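Local coordinates for putative tryptophan halogenase (Xanthomonas campestris pv. campestris, PDB 6Y1W), which is a flavin-dependent halogenase that probably binds FAD and uses the reduced flavin, with oxygen and a halide, to halogenate an electron-rich aromatic substrate, at residues E95-V100 / A271-R276; I202-L207 / R212-L217; L227-T232 / K331-L336; I287-R292 / D297-V302. All coordinates share one frame; numbering follows the deposited sequence.

Contact 1: E95-V100 / A271-R276; sequences EHWRDV and AGWMWR. With BUD ((2S,3S)-butane-2,3-diol), chain J; BUD ((2S,3S)-butane-2,3-diol), chain I.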
loop_
_atom_site.group_PDB
_atom_site.type_symbol
_atom_site.label_atom_id
_atom_site.label_comp_id
_atom_site.label_asym_id
_atom_site.label_seq_id
_atom_site.Cartn_x
_atom_site.Cartn_y
_atom_site.Cartn_z
ATOM N N GLU A 95 0.687 -29.057 -8.771
ATOM C CA GLU A 95 0.230 -30.224 -9.529
ATOM C C GLU A 95 -1.052 -30.788 -8.927
ATOM O O GLU A 95 -1.137 -30.999 -7.708
ATOM C CB GLU A 95 1.329 -31.282 -9.558
ATOM C CG GLU A 95 2.570 -30.835 -10.293
ATOM C CD GLU A 95 3.672 -31.875 -10.317
ATOM O OE1 GLU A 95 3.581 -32.869 -9.571
ATOM O OE2 GLU A 95 4.625 -31.699 -11.113
ATOM N N HIS A 96 -2.063 -31.021 -9.799
ATOM C CA HIS A 96 -3.310 -31.710 -9.454
ATOM C C HIS A 96 -4.250 -30.842 -8.607
ATOM O O HIS A 96 -5.142 -31.382 -7.933
ATOM C CB HIS A 96 -3.080 -33.058 -8.722
ATOM C CG HIS A 96 -2.288 -34.080 -9.497
ATOM N ND1 HIS A 96 -2.711 -34.630 -10.698
ATOM C CD2 HIS A 96 -1.137 -34.719 -9.174
ATOM C CE1 HIS A 96 -1.818 -35.520 -11.104
ATOM N NE2 HIS A 96 -0.861 -35.602 -10.192
ATOM N N TRP A 97 -4.070 -29.512 -8.598
ATOM C CA TRP A 97 -4.940 -28.642 -7.809
ATOM C C TRP A 97 -6.188 -28.244 -8.598
ATOM O O TRP A 97 -7.318 -28.391 -8.101
ATOM C CB TRP A 97 -4.165 -27.381 -7.340
ATOM C CG TRP A 97 -3.168 -27.709 -6.261
ATOM C CD1 TRP A 97 -1.887 -28.172 -6.425
ATOM C CD2 TRP A 97 -3.374 -27.606 -4.842
ATOM N NE1 TRP A 97 -1.307 -28.401 -5.205
ATOM C CE2 TRP A 97 -2.185 -28.060 -4.216
ATOM C CE3 TRP A 97 -4.443 -27.185 -4.043
ATOM C CZ2 TRP A 97 -2.037 -28.114 -2.838
ATOM C CZ3 TRP A 97 -4.305 -27.260 -2.670
ATOM C CH2 TRP A 97 -3.104 -27.713 -2.076
ATOM N N ARG A 98 -5.988 -27.710 -9.807
ATOM C CA ARG A 98 -7.125 -27.345 -10.641
ATOM C C ARG A 98 -7.995 -28.570 -10.909
ATOM O O ARG A 98 -9.215 -28.533 -10.739
ATOM C CB ARG A 98 -6.646 -26.731 -11.955
ATOM C CG ARG A 98 -7.834 -26.162 -12.746
ATOM C CD ARG A 98 -7.797 -26.439 -14.203
ATOM N NE ARG A 98 -9.041 -25.970 -14.812
ATOM C CZ ARG A 98 -9.078 -25.094 -15.809
ATOM N NH1 ARG A 98 -7.946 -24.593 -16.274
ATOM N NH2 ARG A 98 -10.247 -24.699 -16.309
ATOM N N ASP A 99 -7.366 -29.674 -11.303
ATOM C CA ASP A 99 -8.031 -30.961 -11.420
ATOM C C ASP A 99 -6.915 -31.990 -11.488
ATOM O O ASP A 99 -5.738 -31.634 -11.644
ATOM C CB ASP A 99 -8.916 -31.024 -12.675
ATOM C CG ASP A 99 -10.034 -32.033 -12.546
ATOM O OD1 ASP A 99 -10.004 -32.881 -11.607
ATOM O OD2 ASP A 99 -10.954 -31.946 -13.408
ATOM N N VAL A 100 -7.280 -33.272 -11.365
ATOM C CA VAL A 100 -6.299 -34.314 -11.629
ATOM C C VAL A 100 -5.703 -34.096 -13.001
ATOM O O VAL A 100 -6.412 -33.837 -13.984
ATOM C CB VAL A 100 -6.943 -35.706 -11.526
ATOM C CG1 VAL A 100 -5.918 -36.788 -11.848
ATOM C CG2 VAL A 100 -7.510 -35.886 -10.127
ATOM N N ALA A 271 -6.557 -36.053 -0.159
ATOM C CA ALA A 271 -6.993 -35.386 1.071
ATOM C C ALA A 271 -5.837 -34.576 1.665
ATOM O O ALA A 271 -5.717 -34.404 2.893
ATOM C CB ALA A 271 -7.534 -36.390 2.097
ATOM N N GLY A 272 -5.029 -34.004 0.781
ATOM C CA GLY A 272 -3.884 -33.219 1.215
ATOM C C GLY A 272 -2.961 -32.999 0.037
ATOM O O GLY A 272 -3.373 -33.123 -1.113
ATOM N N TRP A 273 -1.704 -32.678 0.351
ATOM C CA TRP A 273 -0.760 -32.373 -0.703
ATOM C C TRP A 273 0.650 -32.639 -0.201
ATOM O O TRP A 273 0.887 -32.733 1.002
ATOM C CB TRP A 273 -0.920 -30.921 -1.178
ATOM C CG TRP A 273 -0.550 -29.885 -0.148
ATOM C CD1 TRP A 273 -1.355 -29.397 0.822
ATOM C CD2 TRP A 273 0.705 -29.209 -0.016
ATOM N NE1 TRP A 273 -0.670 -28.480 1.610
ATOM C CE2 TRP A 273 0.595 -28.339 1.092
ATOM C CE3 TRP A 273 1.918 -29.260 -0.718
ATOM C CZ2 TRP A 273 1.655 -27.523 1.512
ATOM C CZ3 TRP A 273 2.959 -28.454 -0.309
ATOM C CH2 TRP A 273 2.828 -27.594 0.793
ATOM N N MET A 274 1.599 -32.741 -1.150
ATOM C CA MET A 274 2.972 -33.104 -0.801
ATOM C C MET A 274 3.923 -32.012 -1.253
ATOM O O MET A 274 3.796 -31.500 -2.362
ATOM C CB MET A 274 3.369 -34.419 -1.484
ATOM C CG MET A 274 2.739 -35.665 -0.832
ATOM S SD MET A 274 2.877 -37.034 -2.032
ATOM C CE MET A 274 1.538 -36.764 -3.208
ATOM N N TRP A 275 4.913 -31.681 -0.412
ATOM C CA TRP A 275 5.980 -30.803 -0.870
ATOM C C TRP A 275 7.224 -31.589 -1.271
ATOM O O TRP A 275 7.509 -32.675 -0.742
ATOM C CB TRP A 275 6.397 -29.779 0.202
ATOM C CG TRP A 275 7.208 -30.266 1.397
ATOM C CD1 TRP A 275 8.585 -30.482 1.457
ATOM C CD2 TRP A 275 6.715 -30.485 2.722
ATOM N NE1 TRP A 275 8.948 -30.849 2.745
ATOM C CE2 TRP A 275 7.814 -30.882 3.527
ATOM C CE3 TRP A 275 5.438 -30.419 3.303
ATOM C CZ2 TRP A 275 7.685 -31.155 4.887
ATOM C CZ3 TRP A 275 5.310 -30.717 4.648
ATOM C CH2 TRP A 275 6.421 -31.105 5.425
ATOM N N ARG A 276 7.989 -30.996 -2.183
ATOM C CA ARG A 276 9.318 -31.498 -2.554
ATOM C C ARG A 276 10.208 -30.286 -2.730
ATOM O O ARG A 276 9.869 -29.385 -3.501
ATOM C CB ARG A 276 9.234 -32.331 -3.843
ATOM C CG ARG A 276 10.526 -33.118 -4.071
ATOM C CD ARG A 276 10.374 -34.212 -5.142
ATOM N NE ARG A 276 11.639 -34.969 -5.270
ATOM C CZ ARG A 276 12.648 -34.616 -6.061
ATOM N NH1 ARG A 276 12.557 -33.532 -6.815
ATOM N NH2 ARG A 276 13.767 -35.365 -6.120
HETATM C C1 BUD J . -3.716 -39.506 -8.523
HETATM O O1 BUD J . -4.692 -39.900 -6.314
HETATM C C2 BUD J . -4.011 -38.971 -7.121
HETATM O O2 BUD J . -5.389 -37.494 -5.939
HETATM C C3 BUD J . -4.933 -37.766 -7.228
HETATM C C4 BUD J . -4.169 -36.539 -7.722
HETATM C C1 BUD I . -3.914 -40.441 2.665
HETATM O O1 BUD I . -5.084 -40.297 0.622
HETATM C C2 BUD I . -4.634 -39.526 1.695
HETATM O O2 BUD I . -4.126 -37.865 0.055
HETATM C C3 BUD I . -3.625 -38.489 1.191
HETATM C C4 BUD I . -3.425 -37.412 2.255
#

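Contact 2: I202-L207 / R212-L217; sequences IAALVL and RIEGDL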
loop_
_atom_site.group_PDB
_atom_site.type_symbol
_atom_site.label_atom_id
_atom_site.label_comp_id
_atom_site.label_asym_id
_atom_site.label_seq_id
_atom_site.Cartn_x
_atom_site.Cartn_y
_atom_site.Cartn_z
ATOM N N ILE A 202 4.898 -9.617 32.199
ATOM C CA ILE A 202 5.904 -10.620 32.521
ATOM C C ILE A 202 7.071 -9.943 33.237
ATOM O O ILE A 202 7.571 -8.902 32.798
ATOM C CB ILE A 202 6.388 -11.334 31.256
ATOM C CG1 ILE A 202 5.198 -11.969 30.546
ATOM C CG2 ILE A 202 7.488 -12.358 31.632
ATOM C CD1 ILE A 202 5.552 -12.641 29.269
ATOM N N ALA A 203 7.522 -10.543 34.339
ATOM C CA ALA A 203 8.655 -10.010 35.096
ATOM C C ALA A 203 9.957 -10.777 34.877
ATOM O O ALA A 203 11.027 -10.160 34.803
ATOM C CB ALA A 203 8.329 -10.000 36.596
ATOM N N ALA A 204 9.903 -12.103 34.770
ATOM C CA ALA A 204 11.124 -12.888 34.667
ATOM C C ALA A 204 10.768 -14.299 34.250
ATOM O O ALA A 204 9.644 -14.762 34.467
ATOM C CB ALA A 204 11.893 -12.929 35.997
ATOM N N LEU A 205 11.751 -14.988 33.687
ATOM C CA LEU A 205 11.652 -16.425 33.496
ATOM C C LEU A 205 12.470 -17.104 34.585
ATOM O O LEU A 205 13.470 -16.553 35.068
ATOM C CB LEU A 205 12.172 -16.872 32.128
ATOM C CG LEU A 205 11.666 -16.071 30.927
ATOM C CD1 LEU A 205 12.391 -16.579 29.692
ATOM C CD2 LEU A 205 10.139 -16.171 30.752
ATOM N N VAL A 206 12.000 -18.269 35.021
ATOM C CA VAL A 206 12.737 -19.083 35.979
ATOM C C VAL A 206 13.018 -20.433 35.344
ATOM O O VAL A 206 12.081 -21.144 34.955
ATOM C CB VAL A 206 11.984 -19.240 37.308
ATOM C CG1 VAL A 206 12.864 -20.028 38.275
ATOM C CG2 VAL A 206 11.649 -17.866 37.894
ATOM N N LEU A 207 14.304 -20.780 35.222
ATOM C CA LEU A 207 14.696 -22.037 34.601
ATOM C C LEU A 207 14.575 -23.197 35.585
ATOM O O LEU A 207 14.392 -23.015 36.793
ATOM C CB LEU A 207 16.132 -21.971 34.070
ATOM C CG LEU A 207 16.429 -20.812 33.103
ATOM C CD1 LEU A 207 17.818 -20.943 32.500
ATOM C CD2 LEU A 207 15.380 -20.729 32.005
ATOM N N ARG A 212 16.970 -17.151 37.511
ATOM C CA ARG A 212 15.965 -16.122 37.263
ATOM C C ARG A 212 16.494 -15.143 36.219
ATOM O O ARG A 212 17.573 -14.572 36.401
ATOM C CB ARG A 212 15.621 -15.397 38.565
ATOM C CG ARG A 212 14.479 -14.429 38.456
ATOM C CD ARG A 212 13.890 -14.129 39.833
ATOM N NE ARG A 212 12.736 -13.257 39.707
ATOM C CZ ARG A 212 12.829 -11.945 39.563
ATOM N NH1 ARG A 212 14.025 -11.368 39.543
ATOM N NH2 ARG A 212 11.736 -11.209 39.441
ATOM N N ILE A 213 15.766 -14.985 35.112
ATOM C CA ILE A 213 16.133 -14.046 34.051
ATOM C C ILE A 213 15.078 -12.948 33.981
ATOM O O ILE A 213 13.949 -13.188 33.531
ATOM C CB ILE A 213 16.293 -14.745 32.697
ATOM C CG1 ILE A 213 17.249 -15.934 32.870
ATOM C CG2 ILE A 213 16.764 -13.716 31.591
ATOM C CD1 ILE A 213 17.050 -17.033 31.928
ATOM N N GLU A 214 15.447 -11.751 34.411
ATOM C CA GLU A 214 14.559 -10.601 34.390
ATOM C C GLU A 214 14.611 -9.943 33.018
ATOM O O GLU A 214 15.594 -10.068 32.285
ATOM C CB GLU A 214 14.963 -9.569 35.449
ATOM C CG GLU A 214 14.448 -9.873 36.847
ATOM C CD GLU A 214 14.741 -8.776 37.871
ATOM O OE1 GLU A 214 15.420 -7.772 37.544
ATOM O OE2 GLU A 214 14.274 -8.926 39.019
ATOM N N GLY A 215 13.537 -9.249 32.666
ATOM C CA GLY A 215 13.567 -8.476 31.435
ATOM C C GLY A 215 12.462 -7.449 31.412
ATOM O O GLY A 215 11.557 -7.438 32.257
ATOM N N ASP A 216 12.543 -6.575 30.411
ATOM C CA ASP A 216 11.541 -5.539 30.196
ATOM C C ASP A 216 10.580 -5.894 29.074
ATOM O O ASP A 216 9.416 -5.492 29.110
ATOM C CB ASP A 216 12.223 -4.199 29.876
ATOM C CG ASP A 216 13.208 -3.789 30.958
ATOM O OD1 ASP A 216 12.838 -3.859 32.154
ATOM O OD2 ASP A 216 14.368 -3.449 30.618
ATOM N N LEU A 217 11.075 -6.579 28.063
ATOM C CA LEU A 217 10.284 -6.970 26.903
ATOM C C LEU A 217 10.659 -8.407 26.629
ATOM O O LEU A 217 11.839 -8.749 26.681
ATOM C CB LEU A 217 10.592 -6.098 25.698
ATOM C CG LEU A 217 9.918 -6.491 24.393
ATOM C CD1 LEU A 217 8.429 -6.092 24.436
ATOM C CD2 LEU A 217 10.638 -5.734 23.273
HETATM O O HOH W 1 11.579 -7.590 35.612
#

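Contact 3: L227-T232 / K331-L336; sequences LLIGQT and KNCVAL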
loop_
_atom_site.group_PDB
_atom_site.type_symbol
_atom_site.label_atom_id
_atom_site.label_comp_id
_atom_site.label_asym_id
_atom_site.label_seq_id
_atom_site.Cartn_x
_atom_site.Cartn_y
_atom_site.Cartn_z
ATOM N N LEU A 227 4.566 -20.516 25.693
ATOM C CA LEU A 227 4.698 -20.436 27.150
ATOM C C LEU A 227 4.313 -19.061 27.690
ATOM O O LEU A 227 3.787 -18.940 28.809
ATOM C CB LEU A 227 6.128 -20.747 27.550
ATOM C CG LEU A 227 6.739 -22.102 27.198
ATOM C CD1 LEU A 227 8.127 -22.191 27.798
ATOM C CD2 LEU A 227 5.861 -23.219 27.734
ATOM N N LEU A 228 4.636 -18.004 26.956
ATOM C CA LEU A 228 4.357 -16.661 27.453
ATOM C C LEU A 228 3.009 -16.121 26.971
ATOM O O LEU A 228 2.159 -15.745 27.787
ATOM C CB LEU A 228 5.500 -15.702 27.064
ATOM C CG LEU A 228 6.925 -16.181 27.395
ATOM C CD1 LEU A 228 7.952 -15.064 27.038
ATOM C CD2 LEU A 228 7.073 -16.551 28.842
ATOM N N ILE A 229 2.805 -16.046 25.647
ATOM C CA ILE A 229 1.618 -15.394 25.118
ATOM C C ILE A 229 0.391 -16.236 25.412
ATOM O O ILE A 229 -0.706 -15.692 25.606
ATOM C CB ILE A 229 1.794 -15.122 23.607
ATOM C CG1 ILE A 229 0.737 -14.154 23.058
ATOM C CG2 ILE A 229 1.822 -16.443 22.804
ATOM C CD1 ILE A 229 0.967 -12.661 23.409
ATOM N N GLY A 230 0.567 -17.556 25.491
ATOM C CA GLY A 230 -0.546 -18.465 25.718
ATOM C C GLY A 230 -0.676 -18.941 27.144
ATOM O O GLY A 230 -1.667 -18.633 27.819
ATOM N N GLN A 231 0.318 -19.684 27.621
ATOM C CA GLN A 231 0.165 -20.330 28.924
ATOM C C GLN A 231 0.145 -19.319 30.062
ATOM O O GLN A 231 -0.521 -19.551 31.077
ATOM C CB GLN A 231 1.283 -21.337 29.147
ATOM C CG GLN A 231 1.277 -22.454 28.069
ATOM C CD GLN A 231 2.147 -23.635 28.415
ATOM O OE1 GLN A 231 2.281 -24.009 29.579
ATOM N NE2 GLN A 231 2.721 -24.264 27.403
ATOM N N THR A 232 0.842 -18.196 29.913
ATOM C CA THR A 232 0.932 -17.184 30.968
ATOM C C THR A 232 -0.096 -16.080 30.765
ATOM O O THR A 232 -0.925 -15.826 31.641
ATOM C CB THR A 232 2.346 -16.573 31.026
ATOM O OG1 THR A 232 3.320 -17.595 31.246
ATOM C CG2 THR A 232 2.435 -15.547 32.175
ATOM N N LYS A 331 0.618 -6.775 26.504
ATOM C CA LYS A 331 1.437 -6.229 27.590
ATOM C C LYS A 331 2.884 -6.109 27.102
ATOM O O LYS A 331 3.128 -5.424 26.119
ATOM C CB LYS A 331 1.329 -7.086 28.848
ATOM C CG LYS A 331 -0.146 -7.272 29.344
ATOM C CD LYS A 331 -0.231 -7.770 30.789
ATOM C CE LYS A 331 -1.687 -7.778 31.290
ATOM N NZ LYS A 331 -2.373 -6.569 30.802
ATOM N N ASN A 332 3.843 -6.734 27.784
ATOM C CA ASN A 332 5.247 -6.619 27.380
ATOM C C ASN A 332 5.766 -7.891 26.707
ATOM O O ASN A 332 6.953 -8.215 26.812
ATOM C CB ASN A 332 6.149 -6.244 28.564
ATOM C CG ASN A 332 6.213 -7.329 29.645
ATOM O OD1 ASN A 332 5.304 -8.135 29.810
ATOM N ND2 ASN A 332 7.316 -7.368 30.365
ATOM N N CYS A 333 4.894 -8.581 25.978
ATOM C CA CYS A 333 5.224 -9.822 25.291
ATOM C C CYS A 333 4.826 -9.730 23.816
ATOM O O CYS A 333 3.699 -9.346 23.492
ATOM C CB CYS A 333 4.494 -10.998 25.956
ATOM S SG CYS A 333 4.804 -12.585 25.136
ATOM N N VAL A 334 5.765 -10.046 22.921
ATOM C CA VAL A 334 5.479 -10.119 21.480
ATOM C C VAL A 334 5.681 -11.561 21.052
ATOM O O VAL A 334 6.781 -12.117 21.221
ATOM C CB VAL A 334 6.374 -9.164 20.664
ATOM C CG1 VAL A 334 6.086 -9.310 19.185
ATOM C CG2 VAL A 334 6.148 -7.697 21.072
ATOM N N ALA A 335 4.626 -12.177 20.487
ATOM C CA ALA A 335 4.779 -13.536 19.963
ATOM C C ALA A 335 5.265 -13.521 18.518
ATOM O O ALA A 335 4.847 -12.685 17.712
ATOM C CB ALA A 335 3.452 -14.307 20.048
ATOM N N LEU A 336 6.142 -14.482 18.187
ATOM C CA LEU A 336 6.651 -14.648 16.825
ATOM C C LEU A 336 6.591 -16.108 16.403
ATOM O O LEU A 336 6.654 -17.010 17.236
ATOM C CB LEU A 336 8.114 -14.177 16.759
ATOM C CG LEU A 336 8.378 -12.727 17.097
ATOM C CD1 LEU A 336 9.886 -12.480 17.303
ATOM C CD2 LEU A 336 7.831 -11.800 15.962
#

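Contact 4: I287-R292 / D297-V302; sequences IVYSSR and DSAAQV. With BUD ((2S,3S)-butane-2,3-diol), chain I.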
loop_
_atom_site.group_PDB
_atom_site.type_symbol
_atom_site.label_atom_id
_atom_site.label_comp_id
_atom_site.label_asym_id
_atom_site.label_seq_id
_atom_site.Cartn_x
_atom_site.Cartn_y
_atom_site.Cartn_z
ATOM N N ILE A 287 4.129 -34.737 3.455
ATOM C CA ILE A 287 2.729 -34.762 3.048
ATOM C C ILE A 287 1.966 -34.022 4.133
ATOM O O ILE A 287 2.212 -34.219 5.331
ATOM C CB ILE A 287 2.189 -36.193 2.797
ATOM C CG1 ILE A 287 0.730 -36.111 2.325
ATOM C CG2 ILE A 287 2.299 -37.126 4.040
ATOM C CD1 ILE A 287 0.284 -37.384 1.571
ATOM N N VAL A 288 1.110 -33.110 3.699
ATOM C CA VAL A 288 0.273 -32.297 4.564
ATOM C C VAL A 288 -1.133 -32.826 4.383
ATOM O O VAL A 288 -1.596 -32.905 3.252
ATOM C CB VAL A 288 0.349 -30.831 4.117
ATOM C CG1 VAL A 288 -0.734 -29.986 4.817
ATOM C CG2 VAL A 288 1.771 -30.257 4.363
ATOM N N TYR A 289 -1.814 -33.183 5.468
ATOM C CA TYR A 289 -3.121 -33.810 5.276
ATOM C C TYR A 289 -4.045 -33.514 6.449
ATOM O O TYR A 289 -3.653 -32.922 7.450
ATOM C CB TYR A 289 -2.974 -35.337 5.084
ATOM C CG TYR A 289 -2.433 -36.063 6.295
ATOM C CD1 TYR A 289 -1.047 -36.145 6.549
ATOM C CD2 TYR A 289 -3.286 -36.736 7.163
ATOM C CE1 TYR A 289 -0.539 -36.822 7.659
ATOM C CE2 TYR A 289 -2.793 -37.418 8.269
ATOM C CZ TYR A 289 -1.441 -37.468 8.517
ATOM O OH TYR A 289 -1.043 -38.149 9.628
ATOM N N SER A 290 -5.308 -33.927 6.294
ATOM C CA SER A 290 -6.335 -33.704 7.307
ATOM C C SER A 290 -6.691 -35.022 7.975
ATOM O O SER A 290 -7.186 -35.942 7.305
ATOM C CB SER A 290 -7.597 -33.097 6.703
ATOM O OG SER A 290 -8.587 -32.993 7.728
ATOM N N SER A 291 -6.512 -35.063 9.296
ATOM C CA SER A 291 -6.840 -36.236 10.097
ATOM C C SER A 291 -8.330 -36.537 10.076
ATOM O O SER A 291 -8.732 -37.653 10.414
ATOM C CB SER A 291 -6.365 -36.050 11.546
ATOM O OG SER A 291 -7.159 -35.120 12.301
ATOM N N ARG A 292 -9.152 -35.574 9.688
ATOM C CA ARG A 292 -10.587 -35.801 9.594
ATOM C C ARG A 292 -10.979 -36.501 8.300
ATOM O O ARG A 292 -12.107 -36.989 8.193
ATOM C CB ARG A 292 -11.314 -34.463 9.748
ATOM C CG ARG A 292 -10.906 -33.774 11.048
ATOM C CD ARG A 292 -11.758 -32.571 11.329
ATOM N NE ARG A 292 -11.571 -31.563 10.299
ATOM C CZ ARG A 292 -12.449 -31.318 9.333
ATOM N NH1 ARG A 292 -13.588 -32.006 9.270
ATOM N NH2 ARG A 292 -12.190 -30.383 8.432
ATOM N N ASP A 297 -1.336 -43.798 8.516
ATOM C CA ASP A 297 -0.845 -44.899 7.701
ATOM C C ASP A 297 -1.116 -44.673 6.209
ATOM O O ASP A 297 -0.260 -44.972 5.369
ATOM C CB ASP A 297 -1.487 -46.203 8.166
ATOM C CG ASP A 297 -0.887 -46.714 9.446
ATOM O OD1 ASP A 297 0.233 -46.287 9.792
ATOM O OD2 ASP A 297 -1.533 -47.550 10.108
ATOM N N SER A 298 -2.320 -44.179 5.852
ATOM C CA SER A 298 -2.629 -43.933 4.449
ATOM C C SER A 298 -1.781 -42.792 3.913
ATOM O O SER A 298 -1.286 -42.862 2.787
ATOM C CB SER A 298 -4.110 -43.626 4.243
ATOM O OG SER A 298 -4.895 -44.682 4.770
ATOM N N ALA A 299 -1.581 -41.750 4.725
ATOM C CA ALA A 299 -0.752 -40.632 4.274
ATOM C C ALA A 299 0.686 -41.082 4.052
ATOM O O ALA A 299 1.343 -40.643 3.098
ATOM C CB ALA A 299 -0.807 -39.501 5.288
ATOM N N ALA A 300 1.199 -41.942 4.947
ATOM C CA ALA A 300 2.553 -42.472 4.795
ATOM C C ALA A 300 2.702 -43.255 3.499
ATOM O O ALA A 300 3.710 -43.105 2.787
ATOM C CB ALA A 300 2.907 -43.323 6.022
ATOM N N GLN A 301 1.697 -44.064 3.150
ATOM C CA GLN A 301 1.737 -44.814 1.894
ATOM C C GLN A 301 1.797 -43.888 0.688
ATOM O O GLN A 301 2.539 -44.132 -0.276
ATOM C CB GLN A 301 0.508 -45.712 1.769
ATOM C CG GLN A 301 0.480 -46.923 2.645
ATOM C CD GLN A 301 -0.877 -47.630 2.557
ATOM O OE1 GLN A 301 -1.554 -47.828 3.567
ATOM N NE2 GLN A 301 -1.282 -47.996 1.341
ATOM N N VAL A 302 0.964 -42.851 0.684
ATOM C CA VAL A 302 0.982 -41.915 -0.439
ATOM C C VAL A 302 2.347 -41.244 -0.550
ATOM O O VAL A 302 2.901 -41.113 -1.637
ATOM C CB VAL A 302 -0.134 -40.870 -0.281
ATOM C CG1 VAL A 302 0.037 -39.745 -1.285
ATOM C CG2 VAL A 302 -1.490 -41.520 -0.439
HETATM C C1 BUD I . -3.914 -40.441 2.665
HETATM O O1 BUD I . -5.084 -40.297 0.622
HETATM C C2 BUD I . -4.634 -39.526 1.695
HETATM O O2 BUD I . -4.126 -37.865 0.055
HETATM C C3 BUD I . -3.625 -38.489 1.191
HETATM C C4 BUD I . -3.425 -37.412 2.255
#

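Contact 1: E95-V100 / A271-R276
The backbones of 95-100 and 271-276 stay well apart, their nearest CA atoms being those of Trp97 and Trp273 at 9.0 Å, and no hydrogen bond joins them. Two indoles bridge the gap. The six-membered ring of Trp97 leans on the root of the other side chain, with CZ2 3.4 Å from Trp273 CB and CH2 3.8 Å from Trp273 CD1. The ring centroids, the six-membered one of Trp97 and the five-membered one of Trp273, lie 5.3 Å apart with planes inclined at 55°, a geometry that is neither a stack nor edge-to-face. Trp273 has CG between its backbone N and carbonyl carbon (chi1 66°), so the indole rises from the strand and Trp97 CZ2 meets it at CB and CG. Both ring nitrogens are satisfied elsewhere: Trp97 NE1 by Ala266 O, Trp273 NE1 by Glu344 OE1.

Each segment also borders a butanediol molecule. Methyl C4 of one lies over a face of the His96 ring, 3.6 Å from CG; the other accepts a bond from Ala271 N to its O2, 3.0 Å long. The Trp273 side chain is about 8 Å from that of Glu347, a predicted tryptophan-binding residue.

In the sheet, strand 263-268 separates strands 91-99 and 272-278. The indole pair therefore reaches across this intervening strand, with Trp97 also touching Ala268 and both rings touching Ile346.

Contact 2: I202-L207 / R212-L217
Leu205 and Ile213 form the central hydrogen-bonded pair of an antiparallel arrangement whose strand axes run at 154° to each other. Leu205 N donates to Ile213 O at 2.8 Å, and Ile213 N returns a nearly straight bond to Leu205 O, also 2.8 Å. Non-hydrogen-bonded pairs flank it, Ala204 with Glu214 and Val206 with Arg212. Farther along, the bond from Gly215 N to Ala203 O is weak at 3.4 Å, and a water lies 2.8 Å from Ala203 O. A CA-H...O contact supplements these bonds where Ala204 CA approaches Ile213 O to 3.1 Å.

The polar side chains share the face that carries Ala204. With CG anti to its backbone N (chi1 -173°) and the chain extended to NE, Arg212 lays one face of its guanidinium over the Ala204 methyl, CZ to CB 3.8 Å. In its own plane NH1 makes a short salt bridge to Glu214 OE2, while NE turns to Gln194 OE1; the other carboxylate oxygen, Glu214 OE1, forms a salt bridge with Arg18.

Apolar packing belongs to the other face, where Ile213 CD1 sits 4.0 Å from Leu207 CG and both side chains reach Ile186 and Val48.

Ala203 and Ala204 together face Gln194 on strand 184-195, a classic beta bulge. The whole is a beta hairpin whose second strand, 212-214, forms one margin of the large mixed sheet of the probable FAD-binding, Rossmann-type region.

Contact 3: L227-T232 / K331-L336
Leu228 and Ile229 are the residues through which the short, weakly bonded helix 227-232 meets strand 333-335; the axes pass 8.3 Å apart at 103°, so the strand runs nearly crosswise to the helix. The amides of both are bonded to Asp220 OD2, which ties the start of the helix to strand 217-220. First in sequence, Leu227 serves the helix itself: its carbonyl oxygen takes the hydroxyl bond of Thr232, OG1 to O 2.8 Å, across a wide pi-type turn.

Leu228 touches with the base of its side chain, CB lying 3.7 Å from Cys333 SG. Ile229 follows with two branches. With CG1 anti to the backbone N (chi1 -167°) and chi2 near 76°, CD1 comes within 4.2 Å of Cys333 SG, while CG2 meets the Ala335 methyl at 3.8 Å. The sulfur thus sits against two successive helix residues. Cys333 and Ala335 both point CB at the helix and the intervening Val334 points away, the alternation of a beta strand.

Strand 217-220 lies beside 333-335 in the mixed sheet, and the helix packs on that sheet: Leu228 also touches Phe218, Ile202 and Leu205 of strand 202-207, and Val193 of strand 184-195.

Contact 4: I287-R292 / D297-V302
Tyr289 and Ala299 make a CH-pi contact: the alanine CB stands over one face of the phenol ring, 3.6 Å from its centroid and 15° off the normal. Tyr289 CG lies between the backbone N and carbonyl carbon (chi1 65°), so the ring stands out from the strand with one face to Ala299.

The remaining side-chain contacts are aliphatic. Ile287 CD1 meets Val302 CG1 at 3.7 Å, the two side chains crossing at about a right angle, and Ile287 CG2 lies 4.1 Å from Ala299 CB.

Butanediol is wedged in beside these residues. Its C1 comes 3.4 Å from Ala299 N, its C4 packs 3.5 Å from Tyr289 CB, and Val302 CG2 is 3.9 Å from its O1. Outside the two segments the diol is also hydrogen-bonded to Asp269 OD2.

With no hydrogen bond between strand and helix, cohesion here rests on shape and apolar burial; the diol is met by hydrocarbon from Tyr289, Ile287 and Val302 and by the helix backbone at Ser298 and Ala299, with no hydrogen bond from either segment.

How the contacts relate
All four contacts are largely buried, yet only contact 2 is built on backbone hydrogen bonds, and only there do exposed charged residues, Arg212 and Glu214, take part in the contact itself, in keeping with its place at a sheet margin. Contacts 1, 3 and 4 have no hydrogen bond across their segments: an indole pair, a sulfur with aliphatics, and a CH-pi contact with aliphatics, respectively. They fall into two groups. Contacts 2 and 3, centres 12 Å apart, share the eight-stranded sheet and meet through Asn332, which bonds Ile202 N and Asp216 O. Contacts 1 and 4, centres 13 Å apart, share the seven-stranded sheet, where Trp273 O and Val288 N probably hydrogen-bond, and border the same butanediol.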